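Side-chain contacts in putative L-alanine-DL-glutamate epimerase (Burkholderia xenovorans, PDB 3GO2), which probably acts as a metal-dependent racemase or epimerase, perhaps on L-alanine-DL-glutamate, in the mandelate racemase/muconate lactonizing enzyme family: residues A[22-27]-A[32-37]; A[161-166]-A[341-346]; A[227-232]-A[244-249]. One frame throughout, in Å; residues are numbered along the deposited sequence.

Contact 1: residues A[22-27]-A[32-37]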
# COMPACT_ATOMS: atom_id res chain seq x y z
N PHE A 22 -25.89 34.92 15.52
CA PHE A 22 -25.13 34.95 16.77
C PHE A 22 -25.73 34.03 17.79
O PHE A 22 -26.96 33.83 17.79
CB PHE A 22 -25.11 36.38 17.37
CG PHE A 22 -24.66 37.41 16.41
CD1 PHE A 22 -23.31 37.62 16.19
CD2 PHE A 22 -25.56 38.16 15.68
CE1 PHE A 22 -22.89 38.56 15.25
CE2 PHE A 22 -25.14 39.11 14.76
CZ PHE A 22 -23.82 39.30 14.54
N VAL A 23 -24.87 33.44 18.60
CA VAL A 23 -25.25 32.74 19.85
C VAL A 23 -24.93 33.66 21.02
O VAL A 23 -23.85 34.25 21.09
CB VAL A 23 -24.52 31.40 20.04
CG1 VAL A 23 -24.89 30.75 21.39
CG2 VAL A 23 -24.85 30.45 18.88
N LYS A 24 -25.89 33.77 21.93
CA LYS A 24 -25.77 34.56 23.16
C LYS A 24 -26.01 33.65 24.34
O LYS A 24 -27.12 33.12 24.51
CB LYS A 24 -26.82 35.68 23.17
CG LYS A 24 -26.70 36.54 24.40
CD LYS A 24 -27.86 37.52 24.50
CE LYS A 24 -27.61 38.50 25.59
NZ LYS A 24 -28.82 39.41 25.75
N LEU A 25 -24.99 33.44 25.14
CA LEU A 25 -25.04 32.50 26.25
C LEU A 25 -24.87 33.30 27.54
O LEU A 25 -23.92 34.07 27.66
CB LEU A 25 -23.91 31.47 26.10
CG LEU A 25 -23.76 30.39 27.15
CD1 LEU A 25 -23.05 29.18 26.48
CD2 LEU A 25 -23.03 30.86 28.42
N THR A 26 -25.77 33.12 28.50
CA THR A 26 -25.71 33.90 29.74
C THR A 26 -25.49 32.96 30.91
O THR A 26 -26.12 31.90 30.97
CB THR A 26 -27.05 34.70 29.96
OG1 THR A 26 -27.30 35.56 28.85
CG2 THR A 26 -26.99 35.56 31.25
N THR A 27 -24.62 33.35 31.85
CA THR A 27 -24.37 32.56 33.05
C THR A 27 -25.17 33.09 34.26
O THR A 27 -25.71 34.19 34.22
CB THR A 27 -22.87 32.56 33.40
OG1 THR A 27 -22.50 33.81 33.97
CG2 THR A 27 -22.03 32.35 32.14
N VAL A 32 -22.00 37.24 29.76
CA VAL A 32 -22.56 36.90 28.46
C VAL A 32 -21.43 36.51 27.52
O VAL A 32 -20.51 37.30 27.29
CB VAL A 32 -23.36 38.04 27.85
CG1 VAL A 32 -23.85 37.69 26.46
CG2 VAL A 32 -24.53 38.42 28.78
N GLY A 33 -21.50 35.28 27.01
CA GLY A 33 -20.59 34.80 25.97
C GLY A 33 -21.30 34.83 24.62
O GLY A 33 -22.49 34.49 24.52
N TRP A 34 -20.55 35.23 23.60
CA TRP A 34 -21.05 35.38 22.25
C TRP A 34 -20.24 34.59 21.24
O TRP A 34 -19.01 34.44 21.38
CB TRP A 34 -20.92 36.83 21.80
CG TRP A 34 -21.84 37.83 22.46
CD1 TRP A 34 -21.52 38.68 23.49
CD2 TRP A 34 -23.18 38.12 22.09
NE1 TRP A 34 -22.60 39.48 23.78
CE2 TRP A 34 -23.63 39.14 22.94
CE3 TRP A 34 -24.06 37.59 21.14
CZ2 TRP A 34 -24.91 39.66 22.85
CZ3 TRP A 34 -25.34 38.11 21.06
CH2 TRP A 34 -25.74 39.14 21.91
N SER A 35 -20.93 34.08 20.24
CA SER A 35 -20.26 33.65 19.00
C SER A 35 -21.04 34.14 17.80
O SER A 35 -22.16 34.64 17.92
CB SER A 35 -20.15 32.11 18.96
OG SER A 35 -21.43 31.52 18.80
N GLU A 36 -20.43 34.00 16.64
CA GLU A 36 -21.08 34.32 15.37
C GLU A 36 -21.06 33.03 14.56
O GLU A 36 -20.12 32.28 14.67
CB GLU A 36 -20.41 35.49 14.66
CG GLU A 36 -21.07 35.84 13.32
CD GLU A 36 -20.42 37.02 12.62
OE1 GLU A 36 -19.64 37.73 13.26
OE2 GLU A 36 -20.71 37.23 11.41
N PHE A 37 -22.14 32.75 13.85
CA PHE A 37 -22.22 31.60 12.93
C PHE A 37 -22.93 32.01 11.63
O PHE A 37 -23.37 33.14 11.49
CB PHE A 37 -22.88 30.38 13.61
CG PHE A 37 -24.34 30.53 13.93
CD1 PHE A 37 -25.33 30.03 13.07
CD2 PHE A 37 -24.74 31.16 15.08
CE1 PHE A 37 -26.68 30.12 13.40
CE2 PHE A 37 -26.09 31.29 15.39
CZ PHE A 37 -27.06 30.79 14.54
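Lys24 lays its aliphatic chain over one face of the Trp34 indole, and this pair marks where a closely packed hairpin gives way to its more open side. Lys24 CG sits 3.9 Å from the centroid of the Trp34 six-membered ring and only 17° off the ring normal, a CH-pi contact. With CG anti to the backbone N (chi1 -178°) and every later torsion extended, the lysine runs alongside the indole in the same direction, and its NZ forms a salt bridge with Glu381. Val32 CG1 lies over the same indole face and touches Lys24 CG at 3.7 Å. Beyond this cluster the packing thins toward Thr26; Lys24, Thr26 and Val32 are partly exposed, and Thr26 OG1 comes no nearer than 4.0 Å to Val32 CG2.

The tight part lies on the other face of the sheet and toward Phe22. Val23 and Leu25 project from that other face onto helix 82-103, and Ser35 OG, 3.3 Å from Val23 CB, donates a hydrogen bond to Ala90 O. Phe37 crosses Val23 at about a right angle, bringing CE2 to 3.8 Å from Val23 CG2. Beside Trp34, the Phe22 ring lies along the extended Glu36 side chain, with CE1 3.8 Å from Glu36 CG; the buried carboxylate of Glu36 receives the backbone NH groups of Gly322 and Cys325. Hydrogen-bonded pairs Val23-Ser35 and Leu25-Gly33 hold the backbones in register. This is an antiparallel beta hairpin, part of the three-stranded sheet in the N-terminal capping domain characteristic of the enolase superfamily.

Contact 2: residues A[161-166]-A[341-346]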
# COMPACT_ATOMS: atom_id res chain seq x y z
N ALA A 161 -1.16 40.52 0.53
CA ALA A 161 -1.77 39.42 -0.23
C ALA A 161 -3.25 39.66 -0.45
O ALA A 161 -3.91 40.28 0.38
CB ALA A 161 -1.54 38.10 0.47
N ILE A 162 -3.76 39.21 -1.60
CA ILE A 162 -5.17 39.31 -1.94
C ILE A 162 -5.64 37.98 -2.52
O ILE A 162 -4.83 37.26 -3.10
CB ILE A 162 -5.45 40.45 -2.99
CG1 ILE A 162 -4.67 40.22 -4.27
CG2 ILE A 162 -5.10 41.81 -2.39
CD1 ILE A 162 -4.87 41.34 -5.31
N LYS A 163 -6.93 37.66 -2.36
CA LYS A 163 -7.51 36.47 -2.94
C LYS A 163 -8.67 36.77 -3.85
O LYS A 163 -9.56 37.51 -3.48
CB LYS A 163 -7.97 35.51 -1.86
CG LYS A 163 -8.29 34.12 -2.41
CD LYS A 163 -8.48 33.03 -1.32
CE LYS A 163 -9.86 33.03 -0.65
NZ LYS A 163 -9.96 32.01 0.45
N THR A 164 -8.66 36.19 -5.04
CA THR A 164 -9.77 36.32 -5.97
C THR A 164 -10.39 34.95 -6.28
O THR A 164 -9.92 33.91 -5.81
CB THR A 164 -9.34 37.03 -7.30
OG1 THR A 164 -10.52 37.42 -8.02
CG2 THR A 164 -8.41 36.14 -8.16
N ASN A 165 -11.44 34.97 -7.09
CA ASN A 165 -12.18 33.77 -7.50
C ASN A 165 -12.20 33.72 -9.04
O ASN A 165 -11.30 34.27 -9.69
CB ASN A 165 -13.57 33.79 -6.90
CG ASN A 165 -13.56 33.78 -5.37
OD1 ASN A 165 -13.75 32.71 -4.73
ND2 ASN A 165 -13.34 34.93 -4.78
N ILE A 166 -13.19 33.06 -9.62
CA ILE A 166 -13.24 32.88 -11.08
C ILE A 166 -14.28 33.82 -11.69
O ILE A 166 -15.46 33.80 -11.30
CB ILE A 166 -13.61 31.43 -11.48
CG1 ILE A 166 -12.80 30.40 -10.68
CG2 ILE A 166 -13.40 31.22 -13.02
CD1 ILE A 166 -13.28 28.96 -10.87
N ILE A 341 -1.22 32.02 7.39
CA ILE A 341 -1.74 33.37 7.11
C ILE A 341 -3.19 33.38 7.60
O ILE A 341 -3.74 32.31 7.86
CB ILE A 341 -1.69 33.69 5.60
CG1 ILE A 341 -1.91 35.17 5.33
CG2 ILE A 341 -2.71 32.87 4.81
CD1 ILE A 341 -1.42 35.58 3.93
N MET A 342 -3.81 34.56 7.74
CA MET A 342 -5.23 34.66 8.13
C MET A 342 -6.05 35.41 7.08
O MET A 342 -5.69 36.49 6.63
CB MET A 342 -5.43 35.31 9.52
CG MET A 342 -6.93 35.53 9.92
SD MET A 342 -7.07 35.91 11.69
CE MET A 342 -8.63 36.86 11.60
N GLU A 343 -7.14 34.80 6.66
CA GLU A 343 -8.10 35.44 5.78
C GLU A 343 -8.85 36.56 6.47
O GLU A 343 -9.24 36.43 7.61
CB GLU A 343 -9.15 34.39 5.35
CG GLU A 343 -10.15 34.92 4.33
CD GLU A 343 -11.15 33.87 3.87
OE1 GLU A 343 -11.34 32.87 4.60
OE2 GLU A 343 -11.73 34.07 2.78
N THR A 344 -9.13 37.65 5.76
CA THR A 344 -10.12 38.60 6.26
C THR A 344 -10.70 39.36 5.07
O THR A 344 -10.04 39.52 4.06
CB THR A 344 -9.50 39.57 7.31
OG1 THR A 344 -10.54 40.18 8.07
CG2 THR A 344 -8.65 40.65 6.64
N ASP A 345 -11.94 39.82 5.21
CA ASP A 345 -12.55 40.70 4.19
C ASP A 345 -12.29 42.12 4.62
O ASP A 345 -12.62 42.52 5.75
CB ASP A 345 -14.05 40.43 4.07
CG ASP A 345 -14.36 39.12 3.35
OD1 ASP A 345 -13.56 38.69 2.49
OD2 ASP A 345 -15.44 38.54 3.62
N ILE A 346 -11.69 42.90 3.74
CA ILE A 346 -11.41 44.29 4.04
C ILE A 346 -12.59 45.18 3.57
O ILE A 346 -12.79 46.28 4.12
CB ILE A 346 -10.04 44.70 3.43
CG1 ILE A 346 -8.89 44.01 4.19
CG2 ILE A 346 -9.84 46.21 3.45
CD1 ILE A 346 -8.86 44.25 5.71
O HOH W 1 -12.67 32.05 1.27
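Ile341, at the start of 341-346, points its CD1 methyl at Ala161, with 4.3 Å between Ile341 CD1 and Ala161 CB. The touch is slight and wholly apolar, a side-chain meeting between backbones whose CA atoms stand 9.5 Å apart at these two residues. Met342, next in sequence, turns from strand 161-168 and packs on Val119 of strand 118-123, which runs parallel to strand 342-344 and lies between the two segments.

Glu343 carries the polar half of the contact. An extended chain with CG anti to the backbone N (chi1 -175°) carries its carboxylate across toward Lys163, which bends at chi3 (80°) to meet it obliquely. Lys163 NZ and Glu343 OE2 form a long salt bridge of 3.6 Å, without a direct hydrogen bond. Water 1 completes the link, accepting from Lys163 NZ at 2.8 Å and donating to Glu343 OE2 at 2.7 Å. The ammonium is also held by Glu245 and by Tyr122 OH, while Glu343 OE2 takes a bond from Ser124 OG and OE1 one from the backbone N of Asn319.

These side chains project into the modified beta/alpha barrel of the enolase superfamily, where strand 161-168 is one of the barrel strands and its Lys163 reaches into the metal site. The nearest side-chain atom of Lys163 is about 4 Å from a bound magnesium ion. In other structures of this protein Lys163 is part of the site for 2-oxoglutarate and Asn165 of that for fumarate; neither ligand is bound here.

Thr344 OG1 is hydrogen-bonded to Tyr362 OH. Beyond it, Asp345 OD1 is hydrogen-bonded to ND1 of His125, a residue seen to bind both ligands in other structures.

Contact 3: residues A[227-232]-A[244-249]. With MG (magnesium ion), chain C.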
# COMPACT_ATOMS: atom_id res chain seq x y z
N GLU A 227 -9.88 16.67 -13.40
CA GLU A 227 -9.54 16.94 -14.79
C GLU A 227 -9.42 18.44 -15.05
O GLU A 227 -8.49 18.90 -15.71
CB GLU A 227 -10.62 16.38 -15.70
CG GLU A 227 -10.41 16.73 -17.18
CD GLU A 227 -11.61 16.43 -18.06
OE1 GLU A 227 -12.71 16.09 -17.55
OE2 GLU A 227 -11.45 16.57 -19.30
N GLY A 228 -10.43 19.18 -14.61
CA GLY A 228 -10.51 20.63 -14.88
C GLY A 228 -9.53 21.42 -14.03
O GLY A 228 -8.94 22.38 -14.51
N TYR A 229 -9.36 21.04 -12.76
CA TYR A 229 -8.32 21.68 -11.93
C TYR A 229 -6.95 21.54 -12.59
O TYR A 229 -6.19 22.50 -12.65
CB TYR A 229 -8.32 21.11 -10.50
CG TYR A 229 -9.61 21.32 -9.73
CD1 TYR A 229 -10.06 22.60 -9.46
CD2 TYR A 229 -10.34 20.25 -9.20
CE1 TYR A 229 -11.23 22.81 -8.75
CE2 TYR A 229 -11.50 20.46 -8.48
CZ TYR A 229 -11.94 21.74 -8.26
OH TYR A 229 -13.08 21.98 -7.53
N LEU A 230 -6.63 20.37 -13.14
CA LEU A 230 -5.35 20.18 -13.83
C LEU A 230 -5.25 21.11 -15.04
O LEU A 230 -4.21 21.72 -15.27
CB LEU A 230 -5.18 18.73 -14.26
CG LEU A 230 -4.98 17.68 -13.15
CD1 LEU A 230 -5.39 16.23 -13.59
CD2 LEU A 230 -3.53 17.71 -12.65
N LYS A 231 -6.35 21.26 -15.77
CA LYS A 231 -6.35 22.15 -16.93
C LYS A 231 -6.05 23.59 -16.49
O LYS A 231 -5.28 24.32 -17.15
CB LYS A 231 -7.68 22.07 -17.67
CG LYS A 231 -7.82 20.76 -18.44
CD LYS A 231 -9.22 20.49 -18.90
CE LYS A 231 -9.70 21.45 -19.95
NZ LYS A 231 -9.35 21.05 -21.32
N ILE A 232 -6.62 23.99 -15.36
CA ILE A 232 -6.42 25.34 -14.83
C ILE A 232 -4.98 25.51 -14.40
O ILE A 232 -4.34 26.51 -14.77
CB ILE A 232 -7.39 25.66 -13.67
CG1 ILE A 232 -8.82 25.80 -14.22
CG2 ILE A 232 -6.90 26.93 -12.92
CD1 ILE A 232 -9.92 25.74 -13.14
N VAL A 244 -3.35 27.97 -4.71
CA VAL A 244 -4.58 27.69 -5.45
C VAL A 244 -5.42 26.81 -4.52
O VAL A 244 -4.99 25.76 -4.06
CB VAL A 244 -4.33 26.96 -6.76
CG1 VAL A 244 -5.66 26.65 -7.45
CG2 VAL A 244 -3.44 27.78 -7.65
N GLU A 245 -6.61 27.31 -4.22
CA GLU A 245 -7.50 26.72 -3.24
C GLU A 245 -8.58 25.91 -3.92
O GLU A 245 -9.31 26.43 -4.79
CB GLU A 245 -8.10 27.85 -2.41
CG GLU A 245 -8.91 27.46 -1.24
CD GLU A 245 -9.31 28.68 -0.36
OE1 GLU A 245 -10.23 28.53 0.46
OE2 GLU A 245 -8.68 29.76 -0.46
N ILE A 246 -8.65 24.63 -3.54
CA ILE A 246 -9.55 23.67 -4.17
C ILE A 246 -10.24 22.88 -3.07
O ILE A 246 -9.57 22.17 -2.34
CB ILE A 246 -8.79 22.70 -5.07
CG1 ILE A 246 -8.09 23.43 -6.22
CG2 ILE A 246 -9.75 21.60 -5.62
CD1 ILE A 246 -7.16 22.57 -7.09
N ASP A 247 -11.56 23.00 -2.96
CA ASP A 247 -12.35 22.18 -2.06
C ASP A 247 -12.73 20.90 -2.80
O ASP A 247 -13.10 20.93 -3.96
CB ASP A 247 -13.56 22.94 -1.56
CG ASP A 247 -13.18 24.12 -0.75
OD1 ASP A 247 -12.49 23.93 0.28
OD2 ASP A 247 -13.56 25.24 -1.15
N SER A 248 -12.65 19.78 -2.09
CA SER A 248 -12.89 18.47 -2.68
C SER A 248 -13.25 17.49 -1.61
O SER A 248 -12.66 17.51 -0.51
CB SER A 248 -11.59 17.99 -3.36
OG SER A 248 -11.78 16.73 -3.96
N TYR A 249 -14.15 16.56 -1.95
CA TYR A 249 -14.44 15.42 -1.11
C TYR A 249 -13.77 14.13 -1.63
O TYR A 249 -14.16 13.02 -1.26
CB TYR A 249 -15.95 15.27 -1.01
CG TYR A 249 -16.61 16.41 -0.27
CD1 TYR A 249 -16.17 16.77 0.98
CD2 TYR A 249 -17.69 17.12 -0.82
CE1 TYR A 249 -16.76 17.79 1.69
CE2 TYR A 249 -18.30 18.15 -0.09
CZ TYR A 249 -17.83 18.46 1.16
OH TYR A 249 -18.39 19.47 1.92
MG MG C . -18.18 19.78 4.34
O HOH W 2 -13.89 19.65 -6.13
O HOH W 3 -20.01 18.94 5.59
O HOH W 4 -17.28 17.52 5.03
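Tyr229 and Ile246 lie side chain beside side chain, pointing opposite ways, and join helix 226-235 to segment 244-249, on strand 243-245, in a beta-alpha-beta unit of the barrel domain. The isoleucine lies across one face of the phenol ring. Its CG2 is 3.5 Å from the ring centroid and 15° off the normal, a CH-pi contact, and comes closest at CZ, 3.4 Å away. With CG1 anti to the carbonyl carbon (chi1 -62°), the other branch runs back toward the helix, and CD1 reaches 3.7 Å from Tyr229 CD1. Both Ile246 branches therefore line the same face, CG2 toward the hydroxyl end and CD1 toward the CB end. Val257 of helix 251-259 packs against both residues.

At the ring edge, in plane, water 2 sits 2.8 Å from Tyr229 OH and 2.6 Å from Asp247 O. The hydroxyl also bonds with the backbone N of Ala224.

Beyond this packing, residues 244-249 run on to a metal. Tyr249 OH binds a magnesium ion at 2.5 Å in the plane of its ring. Waters 3 and 4 are ligands too, and Thr270 O of the same chain and Pro78 O of a neighbouring subunit make up the five ligands found.

Along the chain contact 1 comes first, in the N-terminal capping domain, whereas contacts 2 and 3 both belong to the barrel domain, with contact 3 nested inside the long loop that contact 2 closes. Contact 1 lies about 27 Å from contact 2 and 37 Å from contact 3, measured between centres, and touches neither. Contacts 2 and 3 are about 18 Å apart by centres yet meet directly: strands 161-168 and 243-245 belong to one sheet, and Lys163 NZ reaches Glu245 OE2 at 2.7 Å. Since Glu245 binds the active-site magnesium ion with Asp219 and Glu269, that salt bridge ties the lysine to the metal site.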